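PDB 6NPS: AxyAgu115A from Amphibacillus xylanus NBRC 15112, which probably hydrolyses glycosidic bonds as a glycoside hydrolase family 115 alpha-glucuronidase, releasing glucuronic acid side groups from glucuronoxylan-type hemicellulose. Local coordinates for residues A28-G31 and V32-I35; D119-G122 and T123-L127; H129-K133 and L134-P138; K164-V168 and K169-F173. The protein carries 3 engineered substitutions. All coordinates share one frame; numbering follows the deposited sequence.

Interaction 1 (A28-G31 and V32-I35); sequences ALSG and VRKI
This is a local contact within the first turn of helix 30-47, the helix of the beta-alpha-beta unit with strands 20-23 and 53-54; A28 and L29 lead into it, and the R33 side chain returns to meet them. L29 holds the N-cap position, and the backbone proves the helical start: R33 N donates to L29 O at 3.0 Å with an N-H...O angle of 168°, and K34 N to S30 O and I35 N to G31 O follow in the same spacing.

R33 is bent at chi2 and chi3, which turns its chain back toward the residues before the helix. Its NH1 comes within 3.0 Å of A28 O, obliquely to the guanidinium, while S30 CA lies over one face, 4.0 Å from R33 NH2. The same NH1 makes a weak bond to E25 O.

K34 carries CG beside its own backbone N (chi1 -62°), and this methylene rests 3.2 Å from S30 O. I35 repeats the arrangement one residue later, with CG1 3.3 Å from G31 O. The apolar side of the turn begins where L29 CB meets V32 CG2 at 4.0 Å.

S30 OG is satisfied by E237 OE2 of helix 230-238. L29, V32 and I35 pack on helix 120-133, L29 and V32 also reach strand 64-69, and K34 and I35 lean on Y238, so the turn is wedged between two helices and a strand.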
loop_
_atom_site.group_PDB
_atom_site.type_symbol
_atom_site.label_atom_id
_atom_site.label_comp_id
_atom_site.label_asym_id
_atom_site.label_seq_id
_atom_site.Cartn_x
_atom_site.Cartn_y
_atom_site.Cartn_z
ATOM N N ALA A 28 -21.830 -50.534 -45.391
ATOM C CA ALA A 28 -21.821 -49.490 -44.379
ATOM C C ALA A 28 -20.598 -48.593 -44.535
ATOM O O ALA A 28 -19.542 -49.033 -44.992
ATOM C CB ALA A 28 -21.826 -50.115 -42.980
ATOM N N LEU A 29 -20.762 -47.328 -44.138
ATOM C CA LEU A 29 -19.658 -46.384 -44.107
ATOM C C LEU A 29 -18.662 -46.788 -43.038
ATOM O O LEU A 29 -19.036 -47.192 -41.928
ATOM C CB LEU A 29 -20.160 -44.958 -43.854
ATOM C CG LEU A 29 -21.001 -44.437 -45.046
ATOM C CD1 LEU A 29 -21.939 -43.270 -44.680
ATOM C CD2 LEU A 29 -20.177 -44.114 -46.304
ATOM N N SER A 30 -17.379 -46.662 -43.381
ATOM C CA SER A 30 -16.310 -47.058 -42.472
ATOM C C SER A 30 -16.431 -46.367 -41.119
ATOM O O SER A 30 -16.237 -46.991 -40.065
ATOM C CB SER A 30 -14.967 -46.718 -43.116
ATOM O OG SER A 30 -13.977 -47.634 -42.707
ATOM N N GLY A 31 -16.730 -45.069 -41.130
ATOM C CA GLY A 31 -16.839 -44.337 -39.882
ATOM C C GLY A 31 -18.010 -44.800 -39.026
ATOM O O GLY A 31 -17.929 -44.791 -37.800
ATOM N N VAL A 32 -19.128 -45.170 -39.663
ATOM C CA VAL A 32 -20.289 -45.672 -38.933
ATOM C C VAL A 32 -19.968 -47.011 -38.280
ATOM O O VAL A 32 -20.280 -47.230 -37.106
ATOM C CB VAL A 32 -21.496 -45.761 -39.881
ATOM C CG1 VAL A 32 -22.655 -46.510 -39.207
ATOM C CG2 VAL A 32 -21.908 -44.360 -40.317
ATOM N N ARG A 33 -19.290 -47.900 -39.002
ATOM C CA ARG A 33 -18.860 -49.164 -38.412
ATOM C C ARG A 33 -17.948 -48.936 -37.207
ATOM O O ARG A 33 -18.098 -49.609 -36.179
ATOM C CB ARG A 33 -18.156 -50.014 -39.470
ATOM C CG ARG A 33 -18.531 -51.494 -39.446
ATOM C CD ARG A 33 -18.493 -52.100 -40.843
ATOM N NE ARG A 33 -17.293 -51.677 -41.558
ATOM C CZ ARG A 33 -17.254 -51.347 -42.850
ATOM N NH1 ARG A 33 -18.362 -51.388 -43.584
ATOM N NH2 ARG A 33 -16.108 -50.962 -43.403
ATOM N N LYS A 34 -17.020 -47.963 -37.295
ATOM C CA LYS A 34 -16.150 -47.654 -36.149
ATOM C C LYS A 34 -16.939 -47.137 -34.944
ATOM O O LYS A 34 -16.573 -47.420 -33.790
ATOM C CB LYS A 34 -15.087 -46.625 -36.540
ATOM C CG LYS A 34 -14.151 -47.107 -37.623
ATOM C CD LYS A 34 -13.197 -46.003 -38.036
ATOM C CE LYS A 34 -11.920 -46.045 -37.207
ATOM N NZ LYS A 34 -10.721 -46.179 -38.094
ATOM N N ILE A 35 -17.961 -46.306 -35.172
ATOM C CA ILE A 35 -18.791 -45.848 -34.052
ATOM C C ILE A 35 -19.577 -47.032 -33.470
ATOM O O ILE A 35 -19.705 -47.177 -32.251
ATOM C CB ILE A 35 -19.714 -44.710 -34.530
ATOM C CG1 ILE A 35 -18.897 -43.473 -34.950
ATOM C CG2 ILE A 35 -20.781 -44.379 -33.488
ATOM C CD1 ILE A 35 -18.171 -42.826 -33.801
#

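Interaction 2 (D119-G122 and T123-L127); sequences DKRG and TIYGL
D119, the N-cap of helix 120-133, meets T123 through its carbonyl: D119 O accepts T123 N at 3.0 Å, and T123 OG1 lies 3.0 Å from the same oxygen and is also hydrogen-bonded to T69 OG1. The D119 carboxylate turns back over the first turn, and OD1 accepts G122 N at 2.8 Å, a capping bond met nearly along the C-O axis.

K120 O takes I124 N. Beside it the two side chains run alongside each other, pointing the same way, with K120 CG 3.9 Å from I124 CD1; the ammonium continues to the carbonyls of D236 and E237.

R121 O accepts Y125 N at 2.8 Å and also sits 3.2 Å above one face of the Y125 ring, offset toward its rim. R121 CD passes 3.9 Å from Y125 OH, and the guanidinium is inclined 57° to the ring; E95 and E295 form salt bridges with it, while Y125 OH bonds to G210 O. G122 O receives G126 N.

The D119 carboxylate, capping the G122 N-H in the first turn, would probably stabilise the partly positive start of the helix, and the two glutamates, E95 and E295, are likely to balance the charge of the R121 guanidinium.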
loop_
_atom_site.group_PDB
_atom_site.type_symbol
_atom_site.label_atom_id
_atom_site.label_comp_id
_atom_site.label_asym_id
_atom_site.label_seq_id
_atom_site.Cartn_x
_atom_site.Cartn_y
_atom_site.Cartn_z
ATOM N N ASP A 119 -28.018 -39.764 -42.948
ATOM C CA ASP A 119 -26.693 -39.516 -43.517
ATOM C C ASP A 119 -25.709 -40.070 -42.488
ATOM O O ASP A 119 -26.120 -40.614 -41.460
ATOM C CB ASP A 119 -26.493 -38.018 -43.825
ATOM C CG ASP A 119 -26.794 -37.089 -42.578
ATOM O OD1 ASP A 119 -26.640 -37.536 -41.419
ATOM O OD2 ASP A 119 -27.183 -35.900 -42.754
ATOM N N LYS A 120 -24.409 -39.920 -42.739
ATOM C CA LYS A 120 -23.423 -40.528 -41.848
ATOM C C LYS A 120 -23.588 -40.052 -40.400
ATOM O O LYS A 120 -23.653 -40.868 -39.461
ATOM C CB LYS A 120 -22.016 -40.230 -42.345
ATOM C CG LYS A 120 -20.969 -40.511 -41.294
ATOM C CD LYS A 120 -19.604 -40.772 -41.907
ATOM C CE LYS A 120 -19.205 -39.673 -42.839
ATOM N NZ LYS A 120 -17.913 -39.976 -43.525
ATOM N N ARG A 121 -23.639 -38.730 -40.188
ATOM C CA ARG A 121 -23.679 -38.243 -38.812
ATOM C C ARG A 121 -25.015 -38.570 -38.128
ATOM O O ARG A 121 -25.034 -38.812 -36.915
ATOM C CB ARG A 121 -23.383 -36.729 -38.784
ATOM C CG ARG A 121 -21.874 -36.356 -38.854
ATOM C CD ARG A 121 -21.665 -34.815 -38.699
ATOM N NE ARG A 121 -22.268 -34.074 -39.809
ATOM C CZ ARG A 121 -21.684 -33.952 -40.999
ATOM N NH1 ARG A 121 -20.487 -34.504 -41.206
ATOM N NH2 ARG A 121 -22.290 -33.284 -41.980
ATOM N N GLY A 122 -26.124 -38.579 -38.879
ATOM C CA GLY A 122 -27.390 -39.049 -38.335
ATOM C C GLY A 122 -27.302 -40.473 -37.817
ATOM O O GLY A 122 -27.859 -40.794 -36.763
ATOM N N THR A 123 -26.640 -41.363 -38.568
ATOM C CA THR A 123 -26.472 -42.728 -38.071
ATOM C C THR A 123 -25.642 -42.733 -36.808
ATOM O O THR A 123 -25.965 -43.432 -35.835
ATOM C CB THR A 123 -25.816 -43.610 -39.137
ATOM O OG1 THR A 123 -26.475 -43.416 -40.397
ATOM C CG2 THR A 123 -25.902 -45.100 -38.773
ATOM N N ILE A 124 -24.582 -41.921 -36.784
ATOM C CA ILE A 124 -23.699 -41.893 -35.623
ATOM C C ILE A 124 -24.439 -41.412 -34.396
ATOM O O ILE A 124 -24.269 -41.972 -33.299
ATOM C CB ILE A 124 -22.468 -41.019 -35.924
ATOM C CG1 ILE A 124 -21.597 -41.775 -36.935
ATOM C CG2 ILE A 124 -21.757 -40.652 -34.624
ATOM C CD1 ILE A 124 -20.367 -40.966 -37.490
ATOM N N TYR A 125 -25.265 -40.361 -34.549
ATOM C CA TYR A 125 -26.063 -39.873 -33.420
ATOM C C TYR A 125 -27.071 -40.917 -32.947
ATOM O O TYR A 125 -27.359 -41.004 -31.750
ATOM C CB TYR A 125 -26.793 -38.579 -33.807
ATOM C CG TYR A 125 -25.841 -37.450 -34.165
ATOM C CD1 TYR A 125 -24.545 -37.401 -33.638
ATOM C CD2 TYR A 125 -26.252 -36.423 -34.992
ATOM C CE1 TYR A 125 -23.661 -36.350 -33.979
ATOM C CE2 TYR A 125 -25.378 -35.370 -35.338
ATOM C CZ TYR A 125 -24.098 -35.343 -34.842
ATOM O OH TYR A 125 -23.285 -34.292 -35.219
ATOM N N GLY A 126 -27.598 -41.723 -33.867
ATOM C CA GLY A 126 -28.566 -42.742 -33.479
ATOM C C GLY A 126 -27.915 -43.899 -32.737
ATOM O O GLY A 126 -28.480 -44.431 -31.770
ATOM N N LEU A 127 -26.721 -44.306 -33.184
ATOM C CA LEU A 127 -25.919 -45.273 -32.436
ATOM C C LEU A 127 -25.640 -44.787 -31.018
ATOM O O LEU A 127 -25.877 -45.507 -30.042
ATOM C CB LEU A 127 -24.625 -45.551 -33.185
ATOM C CG LEU A 127 -24.879 -46.474 -34.379
ATOM C CD1 LEU A 127 -23.672 -46.481 -35.304
ATOM C CD2 LEU A 127 -25.238 -47.921 -33.963
#

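Interaction 3 (H129-K133 and L134-P138); sequences HLSEK and LGVSP
The flat groups of this contact are peptide planes: the E132 carbonyl receives G135 N from above its plane, 67° out of it, with G135 N 2.9 Å from E132 O. V136 N reaches S131 O at 2.9 Å, tilted less steeply from the plane of that carbonyl. L134 N donates to L130 O. The pair of bonds from V136 to S131 and from G135 to E132, with G135 at positive phi (89°), defines a Schellman motif closing helix 120-133. At these backbone angles a side chain on G135 would collide with the carbonyl oxygen of L134, so this position suits a residue without one.

The side chains close over the same turn. L130 and L134 cross obliquely, and L130 CD1 touches L134 CG at 3.9 Å. L134 CG stands beside its backbone N (chi1 -62°), which sets it 3.4 Å from L130 O. Beyond the Schellman turn, V136 CB lies 3.3 Å from S131 O and 3.5 Å from S131 OG. An alanine at L134 is likely to leave L130 CD1 without its partner and open a gap toward V43.

Around this end, helix 30-47 receives L130 on V39, L134 on V43 and V136 on V46. L130 and K133 both touch F99 of strand 97-106, on which the H129 ring also packs edge-to-face, and V136 meets R207 of helix 195-207.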
loop_
_atom_site.group_PDB
_atom_site.type_symbol
_atom_site.label_atom_id
_atom_site.label_comp_id
_atom_site.label_asym_id
_atom_site.label_seq_id
_atom_site.Cartn_x
_atom_site.Cartn_y
_atom_site.Cartn_z
ATOM N N HIS A 129 -27.377 -42.705 -29.428
ATOM C CA HIS A 129 -28.654 -42.703 -28.710
ATOM C C HIS A 129 -28.877 -44.041 -28.011
ATOM O O HIS A 129 -29.364 -44.083 -26.873
ATOM C CB HIS A 129 -29.798 -42.389 -29.677
ATOM C CG HIS A 129 -31.083 -42.030 -29.008
ATOM N ND1 HIS A 129 -31.311 -40.797 -28.432
ATOM C CD2 HIS A 129 -32.230 -42.740 -28.848
ATOM C CE1 HIS A 129 -32.541 -40.763 -27.947
ATOM N NE2 HIS A 129 -33.114 -41.934 -28.174
ATOM N N LEU A 130 -28.507 -45.151 -28.661
ATOM C CA LEU A 130 -28.573 -46.433 -27.960
ATOM C C LEU A 130 -27.703 -46.393 -26.710
ATOM O O LEU A 130 -28.135 -46.782 -25.613
ATOM C CB LEU A 130 -28.134 -47.573 -28.888
ATOM C CG LEU A 130 -27.914 -48.926 -28.181
ATOM C CD1 LEU A 130 -29.152 -49.355 -27.318
ATOM C CD2 LEU A 130 -27.556 -50.042 -29.210
ATOM N N SER A 131 -26.477 -45.878 -26.861
ATOM C CA SER A 131 -25.557 -45.714 -25.732
ATOM C C SER A 131 -26.188 -44.916 -24.594
ATOM O O SER A 131 -26.105 -45.307 -23.411
ATOM C CB SER A 131 -24.297 -45.029 -26.271
ATOM O OG SER A 131 -23.171 -45.423 -25.537
ATOM N N GLU A 132 -26.892 -43.843 -24.955
ATOM C CA GLU A 132 -27.585 -42.999 -23.979
ATOM C C GLU A 132 -28.695 -43.753 -23.233
ATOM O O GLU A 132 -28.826 -43.619 -22.017
ATOM C CB GLU A 132 -28.162 -41.757 -24.661
ATOM C CG GLU A 132 -28.921 -40.831 -23.724
ATOM C CD GLU A 132 -29.553 -39.659 -24.449
ATOM O OE1 GLU A 132 -29.037 -39.271 -25.517
ATOM O OE2 GLU A 132 -30.566 -39.124 -23.949
ATOM N N LYS A 133 -29.489 -44.542 -23.957
ATOM C CA LYS A 133 -30.536 -45.344 -23.328
ATOM C C LYS A 133 -29.976 -46.460 -22.451
ATOM O O LYS A 133 -30.647 -46.896 -21.510
ATOM C CB LYS A 133 -31.454 -45.899 -24.398
ATOM C CG LYS A 133 -32.473 -44.864 -24.696
ATOM C CD LYS A 133 -33.396 -45.217 -25.786
ATOM C CE LYS A 133 -34.627 -44.378 -25.574
ATOM N NZ LYS A 133 -35.166 -44.473 -24.161
ATOM N N LEU A 134 -28.773 -46.932 -22.729
ATOM C CA LEU A 134 -28.134 -47.871 -21.827
ATOM C C LEU A 134 -27.484 -47.180 -20.655
ATOM O O LEU A 134 -26.867 -47.871 -19.839
ATOM C CB LEU A 134 -27.081 -48.691 -22.544
ATOM C CG LEU A 134 -27.680 -49.547 -23.658
ATOM C CD1 LEU A 134 -26.582 -50.259 -24.405
ATOM C CD2 LEU A 134 -28.616 -50.513 -23.018
ATOM N N GLY A 135 -27.601 -45.851 -20.554
ATOM C CA GLY A 135 -27.080 -45.143 -19.392
ATOM C C GLY A 135 -25.632 -44.706 -19.514
ATOM O O GLY A 135 -25.007 -44.378 -18.504
ATOM N N VAL A 136 -25.080 -44.684 -20.716
ATOM C CA VAL A 136 -23.670 -44.376 -20.892
ATOM C C VAL A 136 -23.514 -42.884 -21.152
ATOM O O VAL A 136 -24.155 -42.318 -22.044
ATOM C CB VAL A 136 -23.072 -45.220 -22.024
ATOM C CG1 VAL A 136 -21.598 -44.850 -22.276
ATOM C CG2 VAL A 136 -23.245 -46.699 -21.684
ATOM N N SER A 137 -22.660 -42.248 -20.370
ATOM C CA SER A 137 -22.454 -40.823 -20.506
ATOM C C SER A 137 -21.618 -40.496 -21.745
ATOM O O SER A 137 -20.742 -41.272 -22.129
ATOM C CB SER A 137 -21.745 -40.292 -19.252
ATOM O OG SER A 137 -21.323 -38.968 -19.487
ATOM N N PRO A 138 -21.847 -39.335 -22.366
ATOM C CA PRO A 138 -20.937 -38.858 -23.428
ATOM C C PRO A 138 -19.484 -38.730 -22.994
ATOM O O PRO A 138 -18.601 -38.621 -23.847
ATOM C CB PRO A 138 -21.498 -37.468 -23.777
ATOM C CG PRO A 138 -22.870 -37.437 -23.248
ATOM C CD PRO A 138 -22.969 -38.409 -22.112
#

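Interaction 4 (K164-V168 and K169-F173); sequences KEPSV and KYRGF
V168 and R171 face each other across a short bend: V168 is extended, K169 takes helical backbone angles, and from Y170 the chain is extended again as strand 170-174. That strand belongs to an eight-stranded parallel sheet, consistent with the TIM barrel of the family 115 hydrolases. The bend turns the V168 carbonyl toward the side chain three residues on.

R171 NH1 donates to V168 O at 2.9 Å. The oxygen lies at the guanidinium edge, only 4° out of its plane, and the N-H...O angle is 160°. R171 CG stands beside its backbone N (chi1 -50°) and the chain bends at chi3, bringing NH1 back over the bend; R171 CG thereby packs 3.2 Å from V168 O.

P166 supplies one face of the same group. Its ring crosses the arginine at about a right angle, with P166 CG 3.4 Å above the guanidinium plane and P166 CB 3.2 Å from R171 NH1. NH2 takes a salt bridge to E95 and a hydrogen bond to K209 O. A leucine in place of R171 would probably take this N-H donor from V168 O and cost E95 one of its two arginine partners, with nothing flat against P166.

Within 169-173, K169 CG sits 4.0 Å above the centre of the Y170 ring, and across the bend V168 CG1 approaches Y170 O to 3.5 Å.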
loop_
_atom_site.group_PDB
_atom_site.type_symbol
_atom_site.label_atom_id
_atom_site.label_comp_id
_atom_site.label_asym_id
_atom_site.label_seq_id
_atom_site.Cartn_x
_atom_site.Cartn_y
_atom_site.Cartn_z
ATOM N N LYS A 164 -34.896 -34.727 -34.542
ATOM C CA LYS A 164 -35.177 -33.541 -35.362
ATOM C C LYS A 164 -33.873 -32.930 -35.887
ATOM O O LYS A 164 -32.828 -33.095 -35.258
ATOM C CB LYS A 164 -35.963 -32.504 -34.558
ATOM C CG LYS A 164 -37.288 -33.013 -34.015
ATOM C CD LYS A 164 -37.922 -32.004 -33.072
ATOM C CE LYS A 164 -39.385 -32.329 -32.818
ATOM N NZ LYS A 164 -40.294 -31.447 -33.602
ATOM N N GLU A 165 -33.911 -32.229 -37.024
ATOM C CA GLU A 165 -32.671 -31.647 -37.532
ATOM C C GLU A 165 -32.077 -30.735 -36.459
ATOM O O GLU A 165 -32.825 -30.073 -35.724
ATOM C CB GLU A 165 -32.923 -30.858 -38.819
ATOM C CG GLU A 165 -33.001 -31.736 -40.058
ATOM C CD GLU A 165 -33.289 -30.967 -41.360
ATOM O OE1 GLU A 165 -34.034 -29.965 -41.337
ATOM O OE2 GLU A 165 -32.750 -31.369 -42.408
ATOM N N PRO A 166 -30.758 -30.704 -36.306
ATOM C CA PRO A 166 -30.162 -29.823 -35.287
ATOM C C PRO A 166 -30.525 -28.360 -35.515
ATOM O O PRO A 166 -30.547 -27.874 -36.649
ATOM C CB PRO A 166 -28.656 -30.064 -35.465
ATOM C CG PRO A 166 -28.570 -31.507 -36.006
ATOM C CD PRO A 166 -29.773 -31.630 -36.904
ATOM N N SER A 167 -30.766 -27.629 -34.412
ATOM C CA SER A 167 -31.177 -26.232 -34.544
ATOM C C SER A 167 -30.059 -25.382 -35.150
ATOM O O SER A 167 -30.331 -24.425 -35.886
ATOM C CB SER A 167 -31.587 -25.651 -33.179
ATOM O OG SER A 167 -32.470 -26.499 -32.487
ATOM N N VAL A 168 -28.798 -25.730 -34.892
ATOM C CA VAL A 168 -27.676 -24.988 -35.456
ATOM C C VAL A 168 -26.914 -25.916 -36.415
ATOM O O VAL A 168 -26.576 -27.057 -36.070
ATOM C CB VAL A 168 -26.746 -24.402 -34.361
ATOM C CG1 VAL A 168 -25.498 -23.716 -35.023
ATOM C CG2 VAL A 168 -27.527 -23.422 -33.417
ATOM N N LYS A 169 -26.623 -25.421 -37.615
ATOM C CA LYS A 169 -26.115 -26.313 -38.666
ATOM C C LYS A 169 -24.715 -26.868 -38.367
ATOM O O LYS A 169 -24.463 -28.072 -38.574
ATOM C CB LYS A 169 -26.106 -25.602 -40.006
ATOM C CG LYS A 169 -25.851 -26.605 -41.161
ATOM C CD LYS A 169 -25.965 -25.923 -42.532
ATOM C CE LYS A 169 -25.867 -26.948 -43.669
ATOM N NZ LYS A 169 -25.849 -26.302 -45.027
ATOM N N TYR A 170 -23.788 -26.019 -37.900
ATOM C CA TYR A 170 -22.428 -26.434 -37.544
ATOM C C TYR A 170 -22.155 -26.112 -36.074
ATOM O O TYR A 170 -22.344 -24.969 -35.646
ATOM C CB TYR A 170 -21.408 -25.722 -38.416
ATOM C CG TYR A 170 -21.643 -25.950 -39.900
ATOM C CD1 TYR A 170 -21.473 -27.221 -40.464
ATOM C CD2 TYR A 170 -22.063 -24.908 -40.742
ATOM C CE1 TYR A 170 -21.641 -27.428 -41.800
ATOM C CE2 TYR A 170 -22.248 -25.129 -42.122
ATOM C CZ TYR A 170 -22.037 -26.395 -42.625
ATOM O OH TYR A 170 -22.219 -26.676 -43.963
ATOM N N ARG A 171 -21.688 -27.110 -35.313
ATOM C CA ARG A 171 -21.707 -27.036 -33.840
ATOM C C ARG A 171 -20.425 -27.679 -33.330
ATOM O O ARG A 171 -20.182 -28.858 -33.614
ATOM C CB ARG A 171 -22.920 -27.783 -33.221
ATOM C CG ARG A 171 -24.326 -27.484 -33.780
ATOM C CD ARG A 171 -25.387 -28.536 -33.308
ATOM N NE ARG A 171 -25.006 -29.912 -33.636
ATOM C CZ ARG A 171 -25.045 -30.432 -34.870
ATOM N NH1 ARG A 171 -25.491 -29.692 -35.901
ATOM N NH2 ARG A 171 -24.683 -31.700 -35.052
ATOM N N GLY A 172 -19.597 -26.942 -32.596
ATOM C CA GLY A 172 -18.407 -27.593 -32.080
ATOM C C GLY A 172 -17.547 -26.702 -31.210
ATOM O O GLY A 172 -18.013 -25.720 -30.625
ATOM N N PHE A 173 -16.258 -27.051 -31.167
ATOM C CA PHE A 173 -15.330 -26.354 -30.315
ATOM C C PHE A 173 -13.931 -26.285 -30.942
ATOM O O PHE A 173 -13.612 -26.929 -31.948
ATOM C CB PHE A 173 -15.294 -27.001 -28.913
ATOM C CG PHE A 173 -14.858 -28.481 -28.904
ATOM C CD1 PHE A 173 -13.489 -28.839 -28.951
ATOM C CD2 PHE A 173 -15.805 -29.496 -28.807
ATOM C CE1 PHE A 173 -13.089 -30.185 -28.913
ATOM C CE2 PHE A 173 -15.423 -30.860 -28.758
ATOM C CZ PHE A 173 -14.055 -31.207 -28.813
#

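Overall arrangement
The four contacts follow one another along the chain. Interaction 1 opens helix 30-47, while interactions 2 and 3 mark the start and end of helix 120-133, their centres 14 Å apart. Interactions 1 and 2, 10 Å between centres, touch directly: V32 CG1 meets T123 CG2 at 3.6 Å and I35 CG1 meets I124 CG1 at 3.8 Å, so the two helices start side by side. Interaction 4 begins strand 170-174 of the parallel sheet, and Y125 OH lies 2.9 Å from R171 NH2. The N-terminal helices are thereby linked to the start of the barrel mainly through polar groups, with E95 shared by R121 and R171.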